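Local atomic coordinates of DMATS type aromatic prenyltransferase (Streptomyces coelicolor, PDB entry 6ZS0), a protein that probably catalyses transfer of a dimethylallyl group from its diphosphate donor to C5 of the indole ring of tryptophan, within an ABBA-type barrel. Residues 114-119 / 150-155; 130-135 / 188-193; 136-141 / 146-151. All coordinates share one frame; numbering follows the deposited sequence. Where two conformers were deposited one is given.

Interaction 1: 114-119 / 150-155; sequences DALDEL and VYLNPA
Leu116 and Leu119 lean on Val150 and Leu152, so that segment 114-119, which holds a short helix, packs against strand 147-152 of the ABBA barrel. In this fold a closed antiparallel sheet is wrapped by helices, and this contact is a small, buried example of how the wrapping layer meets the sheet.

Only apolar side chains touch across the two segments. Leu116 does most of the work through one methyl: its CD1 lies 4.0 Å from CD1 of Leu152 and 4.2 Å from CG1 of Val150, and therefore bridges two residues that point to the same face of the strand. Its CG lies anti to the backbone N (chi1 179°), which carries the branch away from the helix and down to the strand. Leu152 offers its own CD1 to both leucines, crossing Leu116 at a slant and meeting CD1 of Leu119 at a looser 4.4 Å. Around them the layer continues: Leu99 and Val102 of helix 91-109 touch Leu116, and Ala169 of helix 162-175 touches Leu119.

Hydrogen bonds stay within each segment or lead to third parties. Leu119 N donates to Leu116 O, while Glu118 O receives Arg172. Where the strand gives out, Asn153 makes an Asx turn and sends ND2 weakly to the carbonyl oxygens of Gly130 and Leu132. The turn itself is closed by Ala155 N, 2.9 Å from Asn153 OD1 and well above the plane of that side-chain carbonyl.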
# COMPACT_ATOMS: atom_id res chain seq x y z
N ASP A 114 -11.35 18.01 -5.72
CA ASP A 114 -12.61 17.93 -6.50
C ASP A 114 -12.90 16.47 -6.88
O ASP A 114 -14.05 16.08 -6.80
CB ASP A 114 -12.58 18.79 -7.77
CG ASP A 114 -12.69 20.28 -7.53
OD1 ASP A 114 -12.96 20.69 -6.36
OD2 ASP A 114 -12.53 21.04 -8.51
N ALA A 115 -11.88 15.71 -7.27
CA ALA A 115 -12.05 14.30 -7.70
C ALA A 115 -12.50 13.45 -6.50
O ALA A 115 -13.39 12.60 -6.66
CB ALA A 115 -10.77 13.80 -8.31
N LEU A 116 -11.94 13.68 -5.33
CA LEU A 116 -12.37 12.96 -4.11
C LEU A 116 -13.81 13.35 -3.79
O LEU A 116 -14.60 12.48 -3.52
CB LEU A 116 -11.42 13.31 -2.96
CG LEU A 116 -11.74 12.66 -1.63
CD1 LEU A 116 -11.84 11.15 -1.75
CD2 LEU A 116 -10.72 13.07 -0.58
N ASP A 117 -14.13 14.64 -3.83
CA ASP A 117 -15.47 15.16 -3.48
C ASP A 117 -16.54 14.53 -4.36
O ASP A 117 -17.61 14.22 -3.84
CB ASP A 117 -15.49 16.68 -3.58
CG ASP A 117 -14.78 17.37 -2.44
OD1 ASP A 117 -14.52 16.71 -1.40
OD2 ASP A 117 -14.50 18.57 -2.59
N GLU A 118 -16.24 14.31 -5.63
CA GLU A 118 -17.11 13.65 -6.62
C GLU A 118 -17.52 12.25 -6.16
O GLU A 118 -18.55 11.78 -6.65
CB GLU A 118 -16.42 13.56 -7.99
CG GLU A 118 -16.36 14.85 -8.72
CD GLU A 118 -17.68 15.29 -9.35
OE1 GLU A 118 -18.66 14.47 -9.35
OE2 GLU A 118 -17.73 16.43 -9.82
N LEU A 119 -16.76 11.62 -5.24
CA LEU A 119 -16.93 10.18 -4.88
C LEU A 119 -17.49 9.98 -3.47
O LEU A 119 -17.82 8.82 -3.16
CB LEU A 119 -15.57 9.48 -4.97
CG LEU A 119 -14.92 9.47 -6.34
CD1 LEU A 119 -13.70 8.59 -6.32
CD2 LEU A 119 -15.88 9.03 -7.42
N VAL A 150 -5.43 8.60 -1.89
CA VAL A 150 -6.52 8.18 -0.99
C VAL A 150 -7.09 6.86 -1.46
O VAL A 150 -7.40 6.75 -2.63
CB VAL A 150 -7.60 9.28 -0.93
CG1 VAL A 150 -8.73 8.91 -0.03
CG2 VAL A 150 -6.95 10.57 -0.48
N TYR A 151 -7.27 5.91 -0.52
CA TYR A 151 -7.83 4.56 -0.73
C TYR A 151 -9.21 4.50 -0.10
O TYR A 151 -9.35 4.84 1.07
CB TYR A 151 -6.92 3.51 -0.10
CG TYR A 151 -5.61 3.32 -0.80
CD1 TYR A 151 -4.56 4.18 -0.57
CD2 TYR A 151 -5.43 2.27 -1.69
CE1 TYR A 151 -3.34 4.00 -1.21
CE2 TYR A 151 -4.22 2.10 -2.34
CZ TYR A 151 -3.19 2.96 -2.11
OH TYR A 151 -1.98 2.77 -2.72
N LEU A 152 -10.18 4.11 -0.91
CA LEU A 152 -11.59 3.98 -0.51
C LEU A 152 -12.06 2.55 -0.75
O LEU A 152 -11.34 1.78 -1.44
CB LEU A 152 -12.41 4.99 -1.30
CG LEU A 152 -11.95 6.44 -1.21
CD1 LEU A 152 -12.64 7.27 -2.26
CD2 LEU A 152 -12.24 6.97 0.18
N ASN A 153 -13.20 2.19 -0.19
CA ASN A 153 -13.72 0.79 -0.08
C ASN A 153 -14.92 0.57 -0.99
O ASN A 153 -16.03 0.97 -0.64
CB ASN A 153 -14.13 0.51 1.36
CG ASN A 153 -14.67 -0.88 1.56
OD1 ASN A 153 -14.56 -1.74 0.68
ND2 ASN A 153 -15.25 -1.12 2.72
N PRO A 154 -14.75 -0.06 -2.18
CA PRO A 154 -15.89 -0.35 -3.05
C PRO A 154 -16.97 -1.22 -2.39
O PRO A 154 -18.12 -1.21 -2.90
CB PRO A 154 -15.22 -1.06 -4.23
CG PRO A 154 -13.84 -0.49 -4.25
CD PRO A 154 -13.47 -0.43 -2.79
N ALA A 155 -16.63 -2.00 -1.35
CA ALA A 155 -17.55 -2.93 -0.64
C ALA A 155 -18.21 -2.24 0.55
O ALA A 155 -18.80 -2.96 1.39
CB ALA A 155 -16.82 -4.17 -0.20

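Interaction 2: 130-135 / 188-193; sequences GPLALW and YPFLAL
Apolar and aromatic packing joins Leu132, in the loop before strand 135-139, and Trp135, at the start of that strand, to Phe190, near the start of strand 191-195; no hydrogen bond links the two segments. The contact spans strand 147-152, which lies between those two strands in the barrel sheet.

Phe190 supplies one corner of its ring. Its CE1 comes within 3.5 Å of Trp135 CZ3, and its CZ within 3.6 Å of the same carbon. The phenyl ring and the six-membered ring of the indole are inclined at 45° with centroids 5.4 Å apart, too oblique for either a stack or a T-shaped pair. Leu132 fills the angle between them. Its CD1 sits 3.6 Å above the Trp135 ring plane, over the ring centre, and at the same time meets Phe190 at the edge, in the plane of the ring, 3.9 Å from CE1. With chi1 at 80°, CG of Leu132 is wedged between its backbone N and carbonyl carbon, a less roomy setting that brings both methyls to Phe190 CE1.

The indole is also fixed at its polar side, since Trp135 NE1 donates to Glu83 OE1. Tyr151 of the intervening strand touches both Trp135 and Ala192, and Tyr206 of strand 202-209 meets Phe190 edge-to-face. On the other face of the sheet, Leu191 and Leu193 pack on Ala169 and Leu173 of helix 162-175.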
# COMPACT_ATOMS: atom_id res chain seq x y z
N GLY A 130 -16.98 -2.83 6.46
CA GLY A 130 -15.50 -2.88 6.49
C GLY A 130 -14.98 -3.36 5.14
O GLY A 130 -15.76 -3.60 4.21
N PRO A 131 -13.68 -3.63 5.02
CA PRO A 131 -12.72 -3.53 6.12
C PRO A 131 -12.01 -2.18 6.37
O PRO A 131 -11.19 -2.09 7.26
CB PRO A 131 -11.69 -4.57 5.66
CG PRO A 131 -11.69 -4.40 4.18
CD PRO A 131 -13.14 -4.26 3.82
N LEU A 132 -12.33 -1.17 5.59
CA LEU A 132 -11.76 0.18 5.73
C LEU A 132 -12.80 1.20 5.30
O LEU A 132 -13.77 0.82 4.59
CB LEU A 132 -10.46 0.31 4.91
CG LEU A 132 -10.61 0.55 3.40
CD1 LEU A 132 -9.37 1.25 2.79
CD2 LEU A 132 -10.88 -0.74 2.69
N ALA A 133 -12.61 2.45 5.71
CA ALA A 133 -13.32 3.64 5.20
C ALA A 133 -12.39 4.51 4.37
O ALA A 133 -12.79 4.93 3.29
CB ALA A 133 -13.92 4.42 6.35
N LEU A 134 -11.18 4.78 4.85
CA LEU A 134 -10.26 5.71 4.13
C LEU A 134 -8.86 5.51 4.65
O LEU A 134 -8.62 5.64 5.86
CB LEU A 134 -10.71 7.16 4.33
CG LEU A 134 -9.99 8.19 3.47
CD1 LEU A 134 -10.92 9.36 3.19
CD2 LEU A 134 -8.67 8.65 4.11
N TRP A 135 -7.95 5.19 3.75
CA TRP A 135 -6.51 5.20 4.04
C TRP A 135 -5.89 6.26 3.15
O TRP A 135 -6.44 6.58 2.10
CB TRP A 135 -5.84 3.85 3.77
CG TRP A 135 -6.35 2.71 4.60
CD1 TRP A 135 -7.07 2.76 5.76
CD2 TRP A 135 -6.13 1.32 4.32
NE1 TRP A 135 -7.30 1.49 6.22
CE2 TRP A 135 -6.74 0.59 5.35
CE3 TRP A 135 -5.49 0.63 3.29
CZ2 TRP A 135 -6.74 -0.80 5.37
CZ3 TRP A 135 -5.48 -0.74 3.32
CH2 TRP A 135 -6.07 -1.43 4.35
N TYR A 188 -13.23 -6.28 -5.52
CA TYR A 188 -12.71 -4.92 -5.78
C TYR A 188 -12.31 -4.34 -4.44
O TYR A 188 -13.09 -3.61 -3.82
CB TYR A 188 -13.78 -4.08 -6.49
CG TYR A 188 -14.26 -4.68 -7.77
CD1 TYR A 188 -13.55 -4.50 -8.95
CD2 TYR A 188 -15.36 -5.50 -7.78
CE1 TYR A 188 -13.95 -5.10 -10.12
CE2 TYR A 188 -15.78 -6.11 -8.95
CZ TYR A 188 -15.08 -5.92 -10.12
OH TYR A 188 -15.48 -6.52 -11.28
N PRO A 189 -11.12 -4.68 -3.91
CA PRO A 189 -10.80 -4.31 -2.53
C PRO A 189 -10.58 -2.80 -2.32
O PRO A 189 -10.82 -2.35 -1.23
CB PRO A 189 -9.55 -5.11 -2.16
CG PRO A 189 -8.95 -5.53 -3.49
CD PRO A 189 -10.09 -5.56 -4.51
N PHE A 190 -10.16 -2.06 -3.34
CA PHE A 190 -9.87 -0.62 -3.20
C PHE A 190 -10.17 0.11 -4.48
O PHE A 190 -9.96 -0.47 -5.58
CB PHE A 190 -8.39 -0.36 -2.91
CG PHE A 190 -7.84 -1.12 -1.74
CD1 PHE A 190 -8.08 -0.71 -0.45
CD2 PHE A 190 -7.02 -2.23 -1.93
CE1 PHE A 190 -7.58 -1.41 0.63
CE2 PHE A 190 -6.53 -2.94 -0.85
CZ PHE A 190 -6.81 -2.54 0.44
N LEU A 191 -10.64 1.35 -4.36
CA LEU A 191 -10.46 2.35 -5.41
C LEU A 191 -9.63 3.48 -4.83
O LEU A 191 -9.92 3.93 -3.68
CB LEU A 191 -11.82 2.84 -5.89
CG LEU A 191 -11.77 3.79 -7.08
CD1 LEU A 191 -12.94 3.50 -8.00
CD2 LEU A 191 -11.78 5.23 -6.63
N ALA A 192 -8.61 3.91 -5.56
CA ALA A 192 -7.69 4.94 -5.06
C ALA A 192 -7.62 6.12 -6.04
O ALA A 192 -7.81 5.94 -7.25
CB ALA A 192 -6.35 4.35 -4.80
N LEU A 193 -7.39 7.29 -5.49
CA LEU A 193 -7.17 8.54 -6.26
C LEU A 193 -5.81 9.11 -5.90
O LEU A 193 -5.56 9.30 -4.74
CB LEU A 193 -8.25 9.57 -5.93
CG LEU A 193 -9.64 9.28 -6.48
CD1 LEU A 193 -10.60 10.40 -6.06
CD2 LEU A 193 -9.59 9.16 -8.00

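Interaction 3: 136-141 / 146-151; sequences CALELR and PGVKVY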
# COMPACT_ATOMS: atom_id res chain seq x y z
N CYS A 136 -4.76 6.76 3.60
CA CYS A 136 -3.96 7.76 2.89
C CYS A 136 -2.55 7.22 2.72
O CYS A 136 -1.97 6.74 3.71
CB CYS A 136 -4.00 9.07 3.66
SG CYS A 136 -3.16 10.40 2.78
N ALA A 137 -2.00 7.29 1.50
CA ALA A 137 -0.57 7.02 1.27
C ALA A 137 0.11 8.34 0.91
O ALA A 137 -0.40 9.07 0.06
CB ALA A 137 -0.38 6.01 0.19
N LEU A 138 1.22 8.59 1.55
CA LEU A 138 2.05 9.78 1.31
C LEU A 138 3.34 9.34 0.62
O LEU A 138 4.05 8.51 1.17
CB LEU A 138 2.31 10.44 2.65
CG LEU A 138 1.03 10.95 3.33
CD1 LEU A 138 1.21 11.18 4.81
CD2 LEU A 138 0.54 12.20 2.63
N GLU A 139 3.61 9.86 -0.58
CA GLU A 139 4.91 9.67 -1.25
C GLU A 139 5.85 10.73 -0.71
O GLU A 139 5.57 11.95 -0.89
CB GLU A 139 4.81 9.80 -2.76
CG GLU A 139 6.13 9.39 -3.43
CD GLU A 139 6.29 9.76 -4.89
OE1 GLU A 139 5.35 10.35 -5.46
OE2 GLU A 139 7.40 9.47 -5.45
N LEU A 140 6.90 10.30 -0.04
CA LEU A 140 7.82 11.17 0.73
C LEU A 140 8.86 11.76 -0.24
O LEU A 140 9.98 11.27 -0.27
CB LEU A 140 8.44 10.32 1.82
CG LEU A 140 7.42 9.78 2.83
CD1 LEU A 140 8.12 9.41 4.11
CD2 LEU A 140 6.29 10.77 3.09
N ARG A 141 8.42 12.73 -1.02
CA ARG A 141 9.21 13.35 -2.11
C ARG A 141 10.22 14.32 -1.52
O ARG A 141 9.91 15.05 -0.60
CB ARG A 141 8.32 14.13 -3.07
CG ARG A 141 7.22 13.30 -3.70
CD ARG A 141 6.87 13.80 -5.06
NE ARG A 141 5.66 14.60 -5.09
CZ ARG A 141 4.52 14.24 -5.71
NH1 ARG A 141 4.43 13.08 -6.33
NH2 ARG A 141 3.48 15.05 -5.69
N PRO A 146 4.54 16.22 -0.26
CA PRO A 146 4.38 14.82 -0.65
C PRO A 146 3.35 14.63 -1.75
O PRO A 146 2.55 15.51 -1.98
CB PRO A 146 3.92 14.18 0.66
CG PRO A 146 3.02 15.23 1.24
CD PRO A 146 3.70 16.56 0.90
N GLY A 147 3.39 13.48 -2.40
CA GLY A 147 2.27 13.02 -3.22
C GLY A 147 1.24 12.43 -2.28
O GLY A 147 1.66 11.82 -1.29
N VAL A 148 -0.04 12.67 -2.54
CA VAL A 148 -1.13 12.16 -1.68
C VAL A 148 -2.03 11.22 -2.49
O VAL A 148 -2.50 11.62 -3.55
CB VAL A 148 -1.92 13.31 -1.05
CG1 VAL A 148 -3.12 12.83 -0.26
CG2 VAL A 148 -1.02 14.17 -0.18
N LYS A 149 -2.26 10.02 -1.99
CA LYS A 149 -3.13 9.01 -2.60
C LYS A 149 -4.16 8.64 -1.54
O LYS A 149 -3.74 8.44 -0.40
CB LYS A 149 -2.30 7.80 -2.98
CG LYS A 149 -2.98 6.79 -3.89
CD LYS A 149 -2.00 5.80 -4.49
CE LYS A 149 -0.66 6.42 -4.81
NZ LYS A 149 0.14 5.57 -5.73
N VAL A 150 -5.43 8.60 -1.89
CA VAL A 150 -6.52 8.18 -0.99
C VAL A 150 -7.09 6.86 -1.46
O VAL A 150 -7.40 6.75 -2.63
CB VAL A 150 -7.60 9.28 -0.93
CG1 VAL A 150 -8.73 8.91 -0.03
CG2 VAL A 150 -6.95 10.57 -0.48
N TYR A 151 -7.27 5.91 -0.52
CA TYR A 151 -7.83 4.56 -0.73
C TYR A 151 -9.21 4.50 -0.10
O TYR A 151 -9.35 4.84 1.07
CB TYR A 151 -6.92 3.51 -0.10
CG TYR A 151 -5.61 3.32 -0.80
CD1 TYR A 151 -4.56 4.18 -0.57
CD2 TYR A 151 -5.43 2.27 -1.69
CE1 TYR A 151 -3.34 4.00 -1.21
CE2 TYR A 151 -4.22 2.10 -2.34
CZ TYR A 151 -3.19 2.96 -2.11
OH TYR A 151 -1.98 2.77 -2.72
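Strands 136-139 and 147-151 run antiparallel, their axes 4.7 Å apart at closest approach with N-to-C directions at 161°, and two hydrogen-bonded pairs, Ala137 with Lys149 and Glu139 with Gly147, each exchange two backbone bonds. The straightest is Ala137 N to Lys149 O, 2.8 Å; the most bent is Gly147 N to Glu139 O, 3.1 Å at 143°, beside the turn.

On one face, the Leu138 and Val148 side chains run alongside each other, CD2 of Leu138 meeting CG2 of Val148 at 3.8 Å. Pro146 CG lies 4.2 Å from the same Leu138 CD2. Met105 of helix 91-109 covers Leu138, so this face belongs to the helical layer. The two strands form a beta hairpin of the ABBA barrel, and the opposite face, carrying Ala137, Lys149 and Tyr151, probably lines the barrel interior. There the Ala137 methyl sits at the edge of the Tyr151 ring, 3.8 Å from CE1.

Near the turn, an inverse gamma turn centred on Leu140 brings Arg141 back over its partner strand. Bent at chi3 (-101°), its chain lays one face of the guanidinium across Gly147, with NH2 3.4 Å from CA, where a side chain would collide with NH1. NH1 also makes a salt bridge to Glu139 OE1, though the hydrogen bond within it is weak. With an alanine here, the Glu139 carboxylate would probably lose its charged mate and Gly147 its flat cover. Arg141 O, on the backbone, is bonded to Tyr31 OH.

Strand 147-152 ties the three contacts together. Interactions 1 and 3 share Val150 and Tyr151, with centres about 14 Å apart, and interaction 3 is nested in the loop that interaction 2 closes. Interactions 1 and 2, about 8 Å between centres, probably join through backbone bonds: Leu152 N to Leu191 O and Tyr151 N to Trp135 O, both 2.8 Å. A similar bond, Leu193 N to Val150 O at 2.9 Å, connects interaction 2 to interaction 3. Interaction 1 lies on the helix-covered side, interaction 2 on the Tyr151 side, and interaction 3 serves both. In ABBA prenyltransferases the barrel interior holds the active site, so interaction 2 probably helps form its wall.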